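Uncharacterized protein (PDB 4FTD) is of unknown function but joins an immunoglobulin-like domain to a six-bladed beta-propeller and may act in carbohydrate metabolism. Local coordinates at residues K211-I217 with V229-V235; G187-N193 with L204-G209; E16-K21 with V33-E39. All coordinates share one frame; numbering follows the deposited sequence.

Contact 1 of 3, residues K211-I217 with V229-V235; sequences KVSPFKI and VIANINV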
loop_
_atom_site.group_PDB
_atom_site.type_symbol
_atom_site.label_atom_id
_atom_site.label_comp_id
_atom_site.label_asym_id
_atom_site.label_seq_id
_atom_site.Cartn_x
_atom_site.Cartn_y
_atom_site.Cartn_z
ATOM N N LYS A 211 -35.060 -9.730 5.830
ATOM C CA LYS A 211 -35.291 -10.590 4.669
ATOM C C LYS A 211 -36.043 -9.919 3.543
ATOM O O LYS A 211 -35.882 -10.284 2.378
ATOM C CB LYS A 211 -36.111 -11.854 5.062
ATOM C CG LYS A 211 -35.517 -12.735 6.181
ATOM C CD LYS A 211 -34.087 -13.176 5.886
ATOM C CE LYS A 211 -33.674 -14.344 6.769
ATOM N NZ LYS A 211 -32.456 -14.976 6.209
ATOM N N VAL A 212 -36.924 -9.000 3.922
ATOM C CA VAL A 212 -37.823 -8.325 3.017
ATOM C C VAL A 212 -37.263 -6.959 2.539
ATOM O O VAL A 212 -37.728 -6.394 1.521
ATOM C CB VAL A 212 -39.203 -8.211 3.735
ATOM C CG1 VAL A 212 -39.062 -7.465 5.075
ATOM C CG2 VAL A 212 -40.205 -7.580 2.814
ATOM N N SER A 213 -36.190 -6.473 3.174
ATOM C CA SER A 213 -35.612 -5.168 2.807
ATOM C C SER A 213 -34.777 -5.288 1.495
ATOM O O SER A 213 -33.845 -6.080 1.463
ATOM C CB SER A 213 -34.734 -4.715 3.961
ATOM O OG SER A 213 -34.161 -3.466 3.687
ATOM N N PRO A 214 -35.081 -4.479 0.456
ATOM C CA PRO A 214 -34.309 -4.580 -0.786
ATOM C C PRO A 214 -32.792 -4.415 -0.582
ATOM O O PRO A 214 -32.339 -3.501 0.112
ATOM C CB PRO A 214 -34.861 -3.451 -1.647
ATOM C CG PRO A 214 -36.260 -3.217 -1.132
ATOM C CD PRO A 214 -36.136 -3.442 0.349
ATOM N N PHE A 215 -32.041 -5.358 -1.131
ATOM C CA PHE A 215 -30.609 -5.316 -1.140
ATOM C C PHE A 215 -30.146 -5.019 -2.557
ATOM O O PHE A 215 -30.038 -5.904 -3.361
ATOM C CB PHE A 215 -30.043 -6.609 -0.551
ATOM C CG PHE A 215 -28.545 -6.585 -0.301
ATOM C CD1 PHE A 215 -27.903 -5.473 0.251
ATOM C CD2 PHE A 215 -27.800 -7.769 -0.445
ATOM C CE1 PHE A 215 -26.543 -5.469 0.509
ATOM C CE2 PHE A 215 -26.433 -7.774 -0.166
ATOM C CZ PHE A 215 -25.811 -6.640 0.326
ATOM N N LYS A 216 -29.915 -3.737 -2.821
ATOM C CA LYS A 216 -29.737 -3.232 -4.162
ATOM C C LYS A 216 -28.320 -2.813 -4.390
ATOM O O LYS A 216 -27.642 -2.405 -3.434
ATOM C CB LYS A 216 -30.721 -2.083 -4.396
ATOM C CG LYS A 216 -32.177 -2.515 -4.236
ATOM C CD LYS A 216 -33.163 -1.380 -4.415
ATOM C CE LYS A 216 -33.286 -1.023 -5.867
ATOM N NZ LYS A 216 -34.153 0.158 -5.999
ATOM N N ILE A 217 -27.864 -2.998 -5.624
ATOM C CA ILE A 217 -26.549 -2.584 -6.097
ATOM C C ILE A 217 -26.788 -1.712 -7.329
ATOM O O ILE A 217 -27.554 -2.076 -8.245
ATOM C CB ILE A 217 -25.632 -3.749 -6.463
ATOM C CG1 ILE A 217 -25.564 -4.764 -5.286
ATOM C CG2 ILE A 217 -24.249 -3.282 -6.862
ATOM C CD1 ILE A 217 -24.786 -6.028 -5.594
ATOM N N VAL A 229 -29.685 0.278 -11.808
ATOM C CA VAL A 229 -29.853 -0.767 -10.810
ATOM C C VAL A 229 -29.333 -2.040 -11.491
ATOM O O VAL A 229 -29.857 -2.427 -12.524
ATOM C CB VAL A 229 -31.310 -0.969 -10.396
ATOM C CG1 VAL A 229 -31.335 -1.864 -9.173
ATOM C CG2 VAL A 229 -32.010 0.386 -10.189
ATOM N N ILE A 230 -28.302 -2.649 -10.919
ATOM C CA ILE A 230 -27.742 -3.915 -11.429
ATOM C C ILE A 230 -28.088 -5.124 -10.560
ATOM O O ILE A 230 -27.899 -6.242 -10.992
ATOM C CB ILE A 230 -26.207 -3.823 -11.741
ATOM C CG1 ILE A 230 -25.350 -3.573 -10.502
ATOM C CG2 ILE A 230 -25.985 -2.752 -12.797
ATOM C CD1 ILE A 230 -23.846 -3.749 -10.728
ATOM N N ALA A 231 -28.616 -4.906 -9.358
ATOM C CA ALA A 231 -29.120 -6.005 -8.517
ATOM C C ALA A 231 -30.170 -5.496 -7.596
ATOM O O ALA A 231 -30.115 -4.334 -7.129
ATOM C CB ALA A 231 -28.008 -6.636 -7.699
ATOM N N ASN A 232 -31.121 -6.366 -7.321
ATOM C CA ASN A 232 -32.181 -6.160 -6.358
ATOM C C ASN A 232 -32.444 -7.533 -5.714
ATOM O O ASN A 232 -33.317 -8.273 -6.118
ATOM C CB ASN A 232 -33.397 -5.487 -7.030
ATOM C CG ASN A 232 -34.414 -5.000 -6.026
ATOM O OD1 ASN A 232 -34.388 -5.411 -4.894
ATOM N ND2 ASN A 232 -35.332 -4.179 -6.458
ATOM N N ILE A 233 -31.610 -7.852 -4.733
ATOM C CA ILE A 233 -31.488 -9.180 -4.156
ATOM C C ILE A 233 -32.509 -9.326 -3.053
ATOM O O ILE A 233 -32.623 -8.475 -2.143
ATOM C CB ILE A 233 -30.053 -9.416 -3.632
ATOM C CG1 ILE A 233 -29.047 -9.340 -4.795
ATOM C CG2 ILE A 233 -29.960 -10.710 -2.837
ATOM C CD1 ILE A 233 -27.609 -9.162 -4.350
ATOM N N ASN A 234 -33.336 -10.352 -3.222
ATOM C CA ASN A 234 -34.321 -10.760 -2.234
ATOM C C ASN A 234 -33.598 -11.719 -1.305
ATOM O O ASN A 234 -33.446 -12.887 -1.633
ATOM C CB ASN A 234 -35.491 -11.473 -2.897
ATOM C CG ASN A 234 -36.618 -11.751 -1.936
ATOM O OD1 ASN A 234 -36.420 -11.920 -0.730
ATOM N ND2 ASN A 234 -37.827 -11.770 -2.467
ATOM N N VAL A 235 -33.197 -11.230 -0.136
ATOM C CA VAL A 235 -32.398 -12.016 0.804
ATOM C C VAL A 235 -33.213 -13.200 1.330
ATOM O O VAL A 235 -32.657 -14.271 1.594
ATOM C CB VAL A 235 -31.821 -11.123 1.936
ATOM C CG1 VAL A 235 -31.110 -11.975 3.010
ATOM C CG2 VAL A 235 -30.828 -10.131 1.324
HETATM O O HOH W 1 -34.402 -8.684 0.606
HETATM O O HOH W 2 -33.034 -16.161 3.661
#
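Ile217 overlaps two neighbours of the facing strand: its CD1 rests on Ala231 CB at 3.9 Å, while CG2 meets Ile230 CG1. The second contact is made because CG2 lies trans to the backbone N, beside the carbonyl carbon (chi1 of CG1 -52°). Phe215 and Ile233 run side by side on the same face, with ring atom CD2 4.2 Å from Ile233 CD1, and Val235 CG2 comes up to Phe215 CB. On the other face Lys216 lies along the Asn232 amide, CG 3.7 Å from OD1. Its chain bends at chi3, and its ammonium leaves the pair to bond Lys186 O and Tyr218 OH.

Strands 215-217 and 229-233 are antiparallel at 172°. Ile233 N donates to Phe215 O at 2.9 Å, nearly straight at 169°, whereas the return bond from Phe215 N is weak. Ile217 O accepts from Ile230 N (2.8 Å) and from Ala231 N (3.2 Å), the mark of a classic beta bulge. Beyond the strand, a water takes the N-H of Val235 (2.9 Å) and lies 2.8 Å from both Lys211 O and Ser213 O, in hydrogen-bonding position though with more acceptors in reach than protons, linking the segments where direct pairing stops. Ala231 and Ile233 touch strand 281-291; Phe215 meets the Phe263 ring edge-to-face. This outer propeller-blade hairpin therefore has an apolar face (Phe215, Ile217, Ala231, Ile233) and a more polar one (Lys216, Asn232).

Contact 2 of 3, residues G187-N193 with L204-G209; sequences GGTYDYN and LSSLSG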
loop_
_atom_site.group_PDB
_atom_site.type_symbol
_atom_site.label_atom_id
_atom_site.label_comp_id
_atom_site.label_asym_id
_atom_site.label_seq_id
_atom_site.Cartn_x
_atom_site.Cartn_y
_atom_site.Cartn_z
ATOM N N GLY A 187 -34.625 2.346 -1.592
ATOM C CA GLY A 187 -34.908 0.961 -1.213
ATOM C C GLY A 187 -33.855 0.388 -0.265
ATOM O O GLY A 187 -32.644 0.445 -0.541
ATOM N N GLY A 188 -34.332 -0.260 0.790
ATOM C CA GLY A 188 -33.481 -0.798 1.808
ATOM C C GLY A 188 -33.620 0.053 3.050
ATOM O O GLY A 188 -34.188 1.110 3.010
ATOM N N THR A 189 -33.173 -0.468 4.184
ATOM C CA THR A 189 -33.106 0.297 5.435
ATOM C C THR A 189 -32.259 1.564 5.284
ATOM O O THR A 189 -32.624 2.633 5.799
ATOM C CB THR A 189 -32.589 -0.619 6.565
ATOM O OG1 THR A 189 -33.445 -1.758 6.609
ATOM C CG2 THR A 189 -32.562 0.105 7.938
ATOM N N TYR A 190 -31.133 1.469 4.578
ATOM C CA TYR A 190 -30.430 2.660 4.085
ATOM C C TYR A 190 -30.420 2.563 2.589
ATOM O O TYR A 190 -30.241 1.477 2.004
ATOM C CB TYR A 190 -28.969 2.824 4.551
ATOM C CG TYR A 190 -28.673 2.747 6.048
ATOM C CD1 TYR A 190 -29.625 2.990 7.007
ATOM C CD2 TYR A 190 -27.342 2.525 6.496
ATOM C CE1 TYR A 190 -29.321 2.930 8.372
ATOM C CE2 TYR A 190 -27.032 2.469 7.859
ATOM C CZ TYR A 190 -28.035 2.675 8.799
ATOM O OH TYR A 190 -27.777 2.595 10.172
ATOM N N ASP A 191 -30.624 3.681 1.933
ATOM C CA ASP A 191 -30.625 3.687 0.460
ATOM C C ASP A 191 -29.250 3.292 -0.118
ATOM O O ASP A 191 -29.150 2.806 -1.206
ATOM C CB ASP A 191 -30.940 5.073 -0.033
ATOM C CG ASP A 191 -32.398 5.501 0.232
ATOM O OD1 ASP A 191 -33.286 4.655 0.388
ATOM O OD2 ASP A 191 -32.600 6.725 0.257
ATOM N N TYR A 192 -28.195 3.698 0.574
ATOM C CA TYR A 192 -26.818 3.360 0.248
ATOM C C TYR A 192 -25.996 3.407 1.552
ATOM O O TYR A 192 -26.353 4.079 2.522
ATOM C CB TYR A 192 -26.224 4.211 -0.850
ATOM C CG TYR A 192 -26.803 5.603 -0.880
ATOM C CD1 TYR A 192 -26.374 6.556 0.029
ATOM C CD2 TYR A 192 -27.792 5.939 -1.785
ATOM C CE1 TYR A 192 -26.953 7.807 0.067
ATOM C CE2 TYR A 192 -28.372 7.227 -1.777
ATOM C CZ TYR A 192 -27.938 8.128 -0.843
ATOM O OH TYR A 192 -28.431 9.365 -0.760
ATOM N N ASN A 193 -24.896 2.682 1.522
ATOM C CA ASN A 193 -24.032 2.501 2.666
ATOM C C ASN A 193 -22.617 2.222 2.245
ATOM O O ASN A 193 -21.751 3.041 2.494
ATOM C CB ASN A 193 -24.577 1.414 3.564
ATOM C CG ASN A 193 -23.915 1.395 4.952
ATOM O OD1 ASN A 193 -23.766 2.451 5.559
ATOM N ND2 ASN A 193 -23.545 0.206 5.469
ATOM N N LEU A 204 -22.526 1.403 -5.760
ATOM C CA LEU A 204 -23.043 1.573 -4.414
ATOM C C LEU A 204 -23.978 0.417 -4.076
ATOM O O LEU A 204 -24.641 -0.111 -4.935
ATOM C CB LEU A 204 -23.802 2.891 -4.256
ATOM C CG LEU A 204 -23.134 4.266 -4.439
ATOM C CD1 LEU A 204 -24.124 5.349 -4.100
ATOM C CD2 LEU A 204 -21.890 4.406 -3.592
ATOM N N SER A 205 -24.096 0.100 -2.779
ATOM C CA SER A 205 -25.025 -0.894 -2.323
ATOM C C SER A 205 -25.853 -0.356 -1.152
ATOM O O SER A 205 -25.327 0.404 -0.325
ATOM C CB SER A 205 -24.298 -2.168 -1.936
ATOM O OG SER A 205 -23.167 -1.934 -1.065
ATOM N N SER A 206 -27.107 -0.802 -1.068
ATOM C CA SER A 206 -27.986 -0.432 0.023
ATOM C C SER A 206 -27.621 -1.227 1.290
ATOM O O SER A 206 -26.735 -2.115 1.243
ATOM C CB SER A 206 -29.459 -0.675 -0.374
ATOM O OG SER A 206 -29.822 -2.033 -0.412
ATOM N N LEU A 207 -28.283 -0.889 2.379
ATOM C CA LEU A 207 -28.269 -1.632 3.626
ATOM C C LEU A 207 -29.654 -2.297 3.714
ATOM O O LEU A 207 -30.676 -1.600 3.731
ATOM C CB LEU A 207 -27.995 -0.779 4.881
ATOM C CG LEU A 207 -28.079 -1.672 6.155
ATOM C CD1 LEU A 207 -26.710 -2.179 6.383
ATOM C CD2 LEU A 207 -28.538 -0.897 7.365
ATOM N N SER A 208 -29.661 -3.643 3.700
ATOM C CA SER A 208 -30.860 -4.433 3.838
ATOM C C SER A 208 -31.000 -4.829 5.308
ATOM O O SER A 208 -30.226 -5.658 5.792
ATOM C CB SER A 208 -30.764 -5.734 2.983
ATOM O OG SER A 208 -31.854 -6.627 3.234
ATOM N N GLY A 209 -32.010 -4.307 5.992
ATOM C CA GLY A 209 -32.233 -4.594 7.414
ATOM C C GLY A 209 -33.026 -5.852 7.767
ATOM O O GLY A 209 -33.251 -6.108 8.927
#
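The Tyr190 ring carries Leu207 on one face: methyl CD2 stands 3.6 Å from the ring centroid, only 8° off the normal, a CH-pi contact over the centre. Asn193 CG lies in the ring plane at its edge, and Arg153 makes a cation-pi contact with the same ring. Tyr190 CG is trans to the carbonyl carbon (chi1 -52°), which turns the ring alongside Leu207. A serine in place of Tyr190 would probably leave Leu207 CD2 without its aromatic cover and Arg153 without its pi partner. The second ring, Tyr192, is met obliquely by Leu204 CD1, which is 4.0 Å from Tyr192 CB.

Tyr190, Tyr192, Asn193, Leu204 and Leu207 belong to the first two strands, 190-198 and 201-207, of a four-stranded antiparallel propeller blade. Tyr190 and Leu207 form a hydrogen-bonded pair, with Leu207 N to Tyr190 O at 3.1 Å and Tyr190 N to Leu207 O at 3.2 Å. Leu207 is opposed by two residues, Thr189 and Tyr190, a classic beta bulge. The chain turns a corner at Asp191, and pairing resumes with Asn193 N to Ser205 O at 3.0 Å, the donor nearly in line with the C=O bond but its N-H bent to 133°. Ser206 CB is pressed between Tyr190 O (3.3 Å) and Gly187 O (3.4 Å), while its hydroxyl is engaged by Lys216 N of the next strand and Pro214 O just before it.

Contact 3 of 3, residues E16-K21 with V33-E39; sequences ELLSIK and VEGTIDE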
loop_
_atom_site.group_PDB
_atom_site.type_symbol
_atom_site.label_atom_id
_atom_site.label_comp_id
_atom_site.label_asym_id
_atom_site.label_seq_id
_atom_site.Cartn_x
_atom_site.Cartn_y
_atom_site.Cartn_z
ATOM N N GLU A 16 51.288 14.173 2.595
ATOM C CA GLU A 16 49.847 13.943 2.501
ATOM C C GLU A 16 49.295 13.797 1.082
ATOM O O GLU A 16 49.968 14.114 0.092
ATOM C CB GLU A 16 49.045 14.966 3.271
ATOM C CG GLU A 16 49.349 16.399 2.983
ATOM C CD GLU A 16 48.554 17.251 3.929
ATOM O OE1 GLU A 16 47.392 17.564 3.607
ATOM O OE2 GLU A 16 49.080 17.558 5.012
ATOM N N LEU A 17 48.093 13.215 1.030
ATOM C CA LEU A 17 47.386 12.907 -0.191
ATOM C C LEU A 17 46.433 14.046 -0.380
ATOM O O LEU A 17 45.503 14.184 0.387
ATOM C CB LEU A 17 46.611 11.598 -0.041
ATOM C CG LEU A 17 45.808 11.078 -1.224
ATOM C CD1 LEU A 17 46.763 10.813 -2.381
ATOM C CD2 LEU A 17 45.075 9.825 -0.762
ATOM N N LEU A 18 46.665 14.844 -1.415
ATOM C CA LEU A 18 45.847 16.031 -1.732
ATOM C C LEU A 18 44.606 15.697 -2.615
ATOM O O LEU A 18 43.556 16.314 -2.484
ATOM C CB LEU A 18 46.762 17.081 -2.382
ATOM C CG LEU A 18 48.038 17.433 -1.610
ATOM C CD1 LEU A 18 48.987 18.316 -2.414
ATOM C CD2 LEU A 18 47.650 18.103 -0.302
ATOM N N SER A 19 44.717 14.715 -3.516
ATOM C CA SER A 19 43.554 14.261 -4.307
ATOM C C SER A 19 43.840 12.878 -4.870
ATOM O O SER A 19 44.989 12.486 -4.987
ATOM C CB SER A 19 43.209 15.230 -5.453
ATOM O OG SER A 19 44.197 15.206 -6.465
ATOM N N ILE A 20 42.788 12.143 -5.192
ATOM C CA ILE A 20 42.938 10.780 -5.686
ATOM C C ILE A 20 41.727 10.429 -6.573
ATOM O O ILE A 20 40.596 10.889 -6.345
ATOM C CB ILE A 20 43.127 9.797 -4.490
ATOM C CG1 ILE A 20 43.607 8.408 -4.988
ATOM C CG2 ILE A 20 41.882 9.791 -3.594
ATOM C CD1 ILE A 20 44.111 7.454 -3.924
ATOM N N LYS A 21 42.004 9.689 -7.628
ATOM C CA LYS A 21 40.988 9.152 -8.513
ATOM C C LYS A 21 41.327 7.748 -8.921
ATOM O O LYS A 21 42.523 7.387 -9.035
ATOM C CB LYS A 21 40.732 10.010 -9.755
ATOM C CG LYS A 21 41.775 11.014 -10.166
ATOM C CD LYS A 21 41.404 11.646 -11.509
ATOM C CE LYS A 21 42.126 12.962 -11.764
ATOM N NZ LYS A 21 41.991 13.456 -13.175
ATOM N N VAL A 33 36.762 8.103 -11.406
ATOM C CA VAL A 33 35.948 8.338 -10.206
ATOM C C VAL A 33 36.809 9.021 -9.130
ATOM O O VAL A 33 37.851 8.519 -8.735
ATOM C CB VAL A 33 35.373 7.037 -9.634
ATOM C CG1 VAL A 33 34.509 7.344 -8.420
ATOM C CG2 VAL A 33 34.536 6.328 -10.693
ATOM N N GLU A 34 36.367 10.190 -8.703
ATOM C CA GLU A 34 37.084 11.017 -7.757
ATOM C C GLU A 34 36.861 10.497 -6.322
ATOM O O GLU A 34 35.746 10.101 -5.952
ATOM C CB GLU A 34 36.572 12.465 -7.894
ATOM C CG GLU A 34 37.477 13.535 -7.302
ATOM C CD GLU A 34 38.687 13.860 -8.170
ATOM O OE1 GLU A 34 38.509 13.971 -9.398
ATOM O OE2 GLU A 34 39.810 14.033 -7.624
ATOM N N GLY A 35 37.924 10.487 -5.524
ATOM C CA GLY A 35 37.851 10.088 -4.123
ATOM C C GLY A 35 37.671 11.271 -3.189
ATOM O O GLY A 35 38.010 12.407 -3.551
ATOM N N THR A 36 37.136 10.994 -1.995
ATOM C CA THR A 36 37.019 11.976 -0.924
ATOM C C THR A 36 38.005 11.582 0.186
ATOM O O THR A 36 37.919 10.487 0.726
ATOM C CB THR A 36 35.580 12.024 -0.372
ATOM O OG1 THR A 36 34.687 12.303 -1.447
ATOM C CG2 THR A 36 35.432 13.121 0.725
ATOM N N ILE A 37 38.910 12.499 0.535
ATOM C CA ILE A 37 39.942 12.279 1.546
ATOM C C ILE A 37 39.557 12.984 2.831
ATOM O O ILE A 37 39.280 14.169 2.815
ATOM C CB ILE A 37 41.319 12.806 1.078
ATOM C CG1 ILE A 37 41.670 12.190 -0.294
ATOM C CG2 ILE A 37 42.411 12.470 2.109
ATOM C CD1 ILE A 37 42.639 12.989 -1.120
ATOM N N ASP A 38 39.496 12.243 3.929
ATOM C CA ASP A 38 39.295 12.840 5.251
ATOM C C ASP A 38 40.657 12.768 5.926
ATOM O O ASP A 38 41.050 11.722 6.426
ATOM C CB ASP A 38 38.230 12.088 6.048
ATOM C CG ASP A 38 37.826 12.820 7.321
ATOM O OD1 ASP A 38 38.711 13.404 7.985
ATOM O OD2 ASP A 38 36.615 12.825 7.639
ATOM N N GLU A 39 41.385 13.880 5.930
ATOM C CA GLU A 39 42.752 13.893 6.454
ATOM C C GLU A 39 42.872 13.615 7.953
ATOM O O GLU A 39 43.833 12.982 8.374
ATOM C CB GLU A 39 43.447 15.218 6.104
ATOM C CG GLU A 39 44.916 15.298 6.536
ATOM C CD GLU A 39 45.788 14.241 5.892
ATOM O OE1 GLU A 39 45.479 13.839 4.753
ATOM O OE2 GLU A 39 46.782 13.823 6.519
HETATM O O HOH W 3 40.290 13.551 -4.550
#
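Gly35 N donates to Ile20 O at 2.8 Å and 165°, the one direct hydrogen bond between 16-21 and 33-39. Next to it Lys21 and Glu34 form an antiparallel non-hydrogen-bonded pair, where Lys21 CA lies 3.2 Å from Val33 O in a CA-H...O contact. Past Gly35 the strands splay: the axes of 17-21 and 36-38 approach no closer than 7.1 Å, at 148°. A water bridges the separated backbones, accepting from Ile20 N (2.9 Å) and standing in hydrogen-bonding position to Gly35 O (2.7 Å) and Glu34 OE2. Glu34 reaches it because its chain bends at chi2 (77°), carrying the carboxylate back over the first strand.

Ile37 reaches across. Its CD1 comes within 3.7 Å of Leu17 CG and 3.6 Å of Ser19 CA, and its CG1 meets Ile20 CG2; it crosses both Leu17 and Ile20 at about a right angle. At the far end Glu39 OE1 and Glu16 OE1 are 4.3 Å apart, a like-charge proximity probably eased by Lys42 and Lys99, which form salt bridges with Glu39; Tyr101 bonds Glu39 OE1 as well. Leu17 and Ile20 also pack against Leu90 and Ile44. The two strands are an interior antiparallel pair, interrupted after Gly35, of the mixed sheet of the immunoglobulin-like domain.

Contacts 1 and 2 lie in one propeller blade, their centres 9 Å apart: 187-193 with 204-209 pairs its first two strands, 211-217 with 229-235 its last two. The middle strands knit them together through Ser206 N and Lys216 O (2.9 Å, a probable hydrogen bond), and at the loop end Ser208 OG meets Ser213 O at 2.7 Å, also probably hydrogen-bonded. Contact 3 stands apart, on the opposite side of the chain's centre, with nearest atoms about 59 Å from contact 1 and about 57 Å from contact 2. The two regions do not touch.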